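Local coordinates for protein beta-mannosidase (PDB 4CVU) that probably hydrolyses terminal, non-reducing beta-D-mannose residues of beta-mannosides, as a fungal member of glycoside hydrolase family 2, at residues A[401-404]-A[405-408]; A[429-432]-A[433-437]. All blocks are in the same frame, centred on the assembly; numbering follows the deposited sequence.

Interaction 1 of 2, residues A[401-404]-A[405-408]; sequences SDRM and NRLF. With CD (cadmium ion), chain B.
Asn405 N reaches Ser401 O at 2.7 Å and Phe408 N reaches Met404 O at 2.9 Å, two of four successive i to i+4 hydrogen bonds in the first turns of helix 401-413. On the face of Ser401 and Asp402 one water joins three side chains: it lies 2.6 Å from Ser401 OG, donates to Asp402 OD1 and accepts from Asn405 ND2. Asparagine suits this place because its amide is used at both ends, OD1 taking a hydrogen bond from Arg439. The other oxygen of Asp402, OD2, binds a cadmium ion at 2.2 Å. Arg406 bends at chi3 (-73°) and folds back over the preceding turn: one face of its guanidinium lies over Asp402 O and Arg403 CA, and NH2 comes 3.5 Å from Arg403 CG. The two guanidinium planes are only 12° apart but do not meet, and Arg403 NH1 forms a salt bridge with Asp393. With an alanine in place of Arg406, that cover is gone and the Asp402 carboxylate would probably lose the steadying effect of a nearby positive charge (Asp402 OD2 to Arg406 NH1, 4.8 Å). The flexible Met404 curls so that CE lies 3.9 Å from Phe408 CE2 and also touches Leu407 CD2. With Met404 and Phe408 buried and Ser401, Asp402 and Arg406 more exposed, this broadly amphipathic helix forms the crossover of a beta-alpha-beta unit between strands 380-389 and 418-421.

Interaction 2 of 2, residues A[429-432]-A[433-437]; sequences PDWI and YDIAD. With CD (cadmium ion), chain R; CD (cadmium ion), chain S.
Asp430 and Asp434, one turn apart at the start of helix 430-439, hold a cadmium ion between their carboxylates, an i, i+4 metal site on the helix of a beta-alpha-beta unit. Asp434 N closes the turn on Asp430 O at 2.9 Å, and Ala436 N does the same on Ile432 O, whereas Ile435 N makes only weak bonds to Trp431 O and Ile432 O.

The packed side is mostly apolar. Trp431 CG stands between its backbone N and carbonyl carbon (chi1 69°), which lays the indole alongside Ile435; Ile435 CD1 lies at the ring edge, 4.0 Å from Trp431 CE3. One face of the same indole receives CG1 of the adjacent Ile432. The broad ring and the branched chain suit a surface that packs against Met404, Asn405 and Phe408 of helix 401-413. Tyr433 lies deeper, its hydroxyl hydrogen-bonded to Ser445, and the small Ala436 fits against Leu443.

The metal side is looser and watery. Both carboxylates grip the first cadmium with two oxygens each, their planes 88° apart, and two waters complete the ligands found there. Short-chained aspartates, negatively charged, suit such a pair: the cation probably offsets the repulsion expected where Asp430 OD1 and Asp434 OD1 lie 3.2 Å apart. A second cadmium binds Asp430, two other waters and His477. Asp430 OD1 thus bridges both ions, lying 2.7 Å from each cadmium, while Asp430 OD2 binds just the first cadmium, at 2.3 Å.

In the fold
From the N terminus the chain leaves strand 380-389, enters helix 401-413 with interaction 1, returns along strand 418-421, and then enters helix 430-439 with interaction 2 before strand 442-446. Both contacts are local turns of a helix and close no long loop; they follow in series, neither nesting nor crossing. The centres of interactions 1 and 2 lie about 11 Å apart. The helices, successive crossovers between parallel strands of one mixed sheet, meet through their side chains. Phe408 CD2 meets Ile435 CG2 at 3.5 Å, and Trp431 packs on Ser401 and Met404. Such repeated units are consistent with the (beta/alpha)8-barrel catalytic domain of family 2 glycoside hydrolases.

Interaction 1 of 2, residues A[401-404]-A[405-408]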
loop_
_atom_site.group_PDB
_atom_site.type_symbol
_atom_site.label_atom_id
_atom_site.label_comp_id
_atom_site.label_asym_id
_atom_site.label_seq_id
_atom_site.Cartn_x
_atom_site.Cartn_y
_atom_site.Cartn_z
ATOM N N SER A 401 20.081 15.821 5.871
ATOM C CA SER A 401 21.264 16.224 5.117
ATOM C C SER A 401 21.465 15.386 3.835
ATOM O O SER A 401 21.681 15.928 2.739
ATOM C CB SER A 401 22.464 16.147 6.068
ATOM O OG SER A 401 23.660 16.312 5.397
ATOM N N ASP A 402 21.350 14.070 3.961
ATOM C CA ASP A 402 21.384 13.188 2.796
ATOM C C ASP A 402 20.318 13.533 1.772
ATOM O O ASP A 402 20.606 13.590 0.587
ATOM C CB ASP A 402 21.203 11.740 3.213
ATOM C CG ASP A 402 22.453 11.129 3.790
ATOM O OD1 ASP A 402 23.535 11.743 3.746
ATOM O OD2 ASP A 402 22.356 9.981 4.296
ATOM N N ARG A 403 19.081 13.728 2.235
ATOM C CA ARG A 403 17.985 14.046 1.351
ATOM C C ARG A 403 18.259 15.366 0.615
ATOM O O ARG A 403 17.974 15.478 -0.565
ATOM C CB ARG A 403 16.646 14.115 2.094
ATOM C CG ARG A 403 15.951 12.768 2.289
ATOM C CD ARG A 403 14.665 12.892 3.123
ATOM N NE ARG A 403 13.648 13.611 2.347
ATOM C CZ ARG A 403 12.432 13.953 2.772
ATOM N NH1 ARG A 403 12.022 13.599 3.964
ATOM N NH2 ARG A 403 11.596 14.603 1.937
ATOM N N MET A 404 18.792 16.370 1.316
ATOM C CA MET A 404 18.999 17.684 0.706
ATOM C C MET A 404 20.276 17.690 -0.148
ATOM O O MET A 404 20.328 18.341 -1.181
ATOM C CB MET A 404 19.046 18.785 1.762
ATOM C CG MET A 404 17.709 19.008 2.454
ATOM S SD MET A 404 16.414 19.510 1.295
ATOM C CE MET A 404 17.237 20.855 0.426
ATOM N N ASN A 405 21.284 16.915 0.246
ATOM C CA ASN A 405 22.432 16.733 -0.632
ATOM C C ASN A 405 22.072 16.088 -1.991
ATOM O O ASN A 405 22.496 16.605 -3.046
ATOM C CB ASN A 405 23.580 16.000 0.101
ATOM C CG ASN A 405 24.479 16.980 0.879
ATOM O OD1 ASN A 405 24.984 17.931 0.306
ATOM N ND2 ASN A 405 24.658 16.751 2.167
ATOM N N ARG A 406 21.232 15.037 -1.980
ATOM C CA ARG A 406 20.763 14.432 -3.241
ATOM C C ARG A 406 19.999 15.438 -4.097
ATOM O O ARG A 406 20.104 15.457 -5.320
ATOM C CB ARG A 406 19.847 13.248 -2.978
ATOM C CG ARG A 406 20.586 12.059 -2.329
ATOM C CD ARG A 406 19.761 10.790 -2.423
ATOM N NE ARG A 406 18.612 10.734 -1.538
ATOM C CZ ARG A 406 18.646 10.264 -0.275
ATOM N NH1 ARG A 406 19.761 9.883 0.284
ATOM N NH2 ARG A 406 17.525 10.193 0.438
ATOM N N LEU A 407 19.157 16.230 -3.436
ATOM C CA LEU A 407 18.419 17.279 -4.147
ATOM C C LEU A 407 19.382 18.307 -4.754
ATOM O O LEU A 407 19.149 18.810 -5.889
ATOM C CB LEU A 407 17.424 17.948 -3.204
ATOM C CG LEU A 407 16.577 19.075 -3.801
ATOM C CD1 LEU A 407 15.230 19.095 -3.073
ATOM C CD2 LEU A 407 17.232 20.423 -3.660
ATOM N N PHE A 408 20.409 18.701 -4.011
ATOM C CA PHE A 408 21.363 19.654 -4.607
ATOM C C PHE A 408 22.188 19.044 -5.739
ATOM O O PHE A 408 22.450 19.729 -6.720
ATOM C CB PHE A 408 22.226 20.352 -3.560
ATOM C CG PHE A 408 21.574 21.575 -3.003
ATOM C CD1 PHE A 408 21.744 22.817 -3.632
ATOM C CD2 PHE A 408 20.759 21.497 -1.880
ATOM C CE1 PHE A 408 21.163 23.963 -3.090
ATOM C CE2 PHE A 408 20.156 22.629 -1.361
ATOM C CZ PHE A 408 20.345 23.863 -1.985
HETATM CD CD CD B . 24.317 9.348 5.117
HETATM O O HOH W 1 24.699 14.420 3.987
#

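Interaction 2 of 2, residues A[429-432]-A[433-437]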
loop_
_atom_site.group_PDB
_atom_site.type_symbol
_atom_site.label_atom_id
_atom_site.label_comp_id
_atom_site.label_asym_id
_atom_site.label_seq_id
_atom_site.Cartn_x
_atom_site.Cartn_y
_atom_site.Cartn_z
ATOM N N PRO A 429 16.885 26.499 7.449
ATOM C CA PRO A 429 17.914 26.411 8.482
ATOM C C PRO A 429 19.314 26.651 7.922
ATOM O O PRO A 429 19.543 26.427 6.732
ATOM C CB PRO A 429 17.772 24.958 8.981
ATOM C CG PRO A 429 16.393 24.556 8.620
ATOM C CD PRO A 429 16.052 25.295 7.360
ATOM N N ASP A 430 20.233 27.118 8.775
ATOM C CA ASP A 430 21.613 27.381 8.402
ATOM C C ASP A 430 22.241 26.236 7.575
ATOM O O ASP A 430 22.937 26.495 6.593
ATOM C CB ASP A 430 22.489 27.680 9.672
ATOM C CG ASP A 430 24.007 27.702 9.368
ATOM O OD1 ASP A 430 24.524 28.536 8.548
ATOM O OD2 ASP A 430 24.731 26.870 9.963
ATOM N N TRP A 431 22.020 24.991 7.983
ATOM C CA TRP A 431 22.670 23.883 7.321
ATOM C C TRP A 431 22.316 23.727 5.833
ATOM O O TRP A 431 23.132 23.220 5.077
ATOM C CB TRP A 431 22.501 22.572 8.094
ATOM C CG TRP A 431 21.122 21.998 8.129
ATOM C CD1 TRP A 431 20.163 22.200 9.085
ATOM C CD2 TRP A 431 20.568 21.069 7.199
ATOM N NE1 TRP A 431 19.039 21.471 8.790
ATOM C CE2 TRP A 431 19.257 20.768 7.639
ATOM C CE3 TRP A 431 21.044 20.466 6.027
ATOM C CZ2 TRP A 431 18.422 19.877 6.950
ATOM C CZ3 TRP A 431 20.216 19.587 5.350
ATOM C CH2 TRP A 431 18.916 19.299 5.817
ATOM N N ILE A 432 21.152 24.216 5.409
ATOM C CA ILE A 432 20.748 24.124 4.010
ATOM C C ILE A 432 21.411 25.242 3.180
ATOM O O ILE A 432 21.859 24.985 2.071
ATOM C CB ILE A 432 19.203 24.151 3.851
ATOM C CG1 ILE A 432 18.599 22.906 4.486
ATOM C CG2 ILE A 432 18.823 24.217 2.373
ATOM C CD1 ILE A 432 17.086 22.825 4.425
ATOM N N TYR A 433 21.435 26.467 3.700
ATOM C CA TYR A 433 22.201 27.557 3.085
ATOM C C TYR A 433 23.680 27.167 3.010
ATOM O O TYR A 433 24.353 27.524 2.072
ATOM C CB TYR A 433 22.055 28.893 3.847
ATOM C CG TYR A 433 20.816 29.713 3.476
ATOM C CD1 TYR A 433 19.593 29.520 4.118
ATOM C CD2 TYR A 433 20.878 30.703 2.498
ATOM C CE1 TYR A 433 18.456 30.270 3.773
ATOM C CE2 TYR A 433 19.757 31.470 2.171
ATOM C CZ TYR A 433 18.545 31.250 2.814
ATOM O OH TYR A 433 17.407 31.994 2.497
ATOM N N ASP A 434 24.187 26.420 3.989
ATOM C CA ASP A 434 25.565 25.938 3.917
ATOM C C ASP A 434 25.848 25.126 2.672
ATOM O O ASP A 434 26.920 25.260 2.064
ATOM C CB ASP A 434 25.896 25.037 5.114
ATOM C CG ASP A 434 26.145 25.811 6.370
ATOM O OD1 ASP A 434 26.253 27.080 6.335
ATOM O OD2 ASP A 434 26.233 25.117 7.407
ATOM N N ILE A 435 24.915 24.269 2.310
ATOM C CA ILE A 435 25.055 23.424 1.159
ATOM C C ILE A 435 25.083 24.333 -0.082
ATOM O O ILE A 435 25.930 24.226 -0.967
ATOM C CB ILE A 435 23.898 22.416 1.103
ATOM C CG1 ILE A 435 24.149 21.339 2.184
ATOM C CG2 ILE A 435 23.854 21.741 -0.264
ATOM C CD1 ILE A 435 22.958 20.540 2.571
ATOM N N ALA A 436 24.166 25.253 -0.117
ATOM C CA ALA A 436 24.122 26.206 -1.255
ATOM C C ALA A 436 25.437 26.972 -1.362
ATOM O O ALA A 436 26.097 26.952 -2.395
ATOM C CB ALA A 436 22.950 27.142 -1.040
ATOM N N ASP A 437 25.865 27.584 -0.260
ATOM C CA ASP A 437 27.151 28.292 -0.182
ATOM C C ASP A 437 28.312 27.576 -0.867
ATOM O O ASP A 437 29.001 28.134 -1.727
ATOM C CB ASP A 437 27.555 28.462 1.300
ATOM C CG ASP A 437 26.757 29.480 2.021
ATOM O OD1 ASP A 437 25.970 30.234 1.400
ATOM O OD2 ASP A 437 26.949 29.571 3.263
HETATM CD CD CD R . 26.746 27.025 8.925
HETATM CD CD CD S . 24.048 30.515 10.265
HETATM O O HOH W 2 27.620 25.574 10.212
HETATM O O HOH W 3 28.276 29.073 9.125
HETATM O O HOH W 4 25.332 29.204 12.210
HETATM O O HOH W 5 21.838 30.689 9.224
#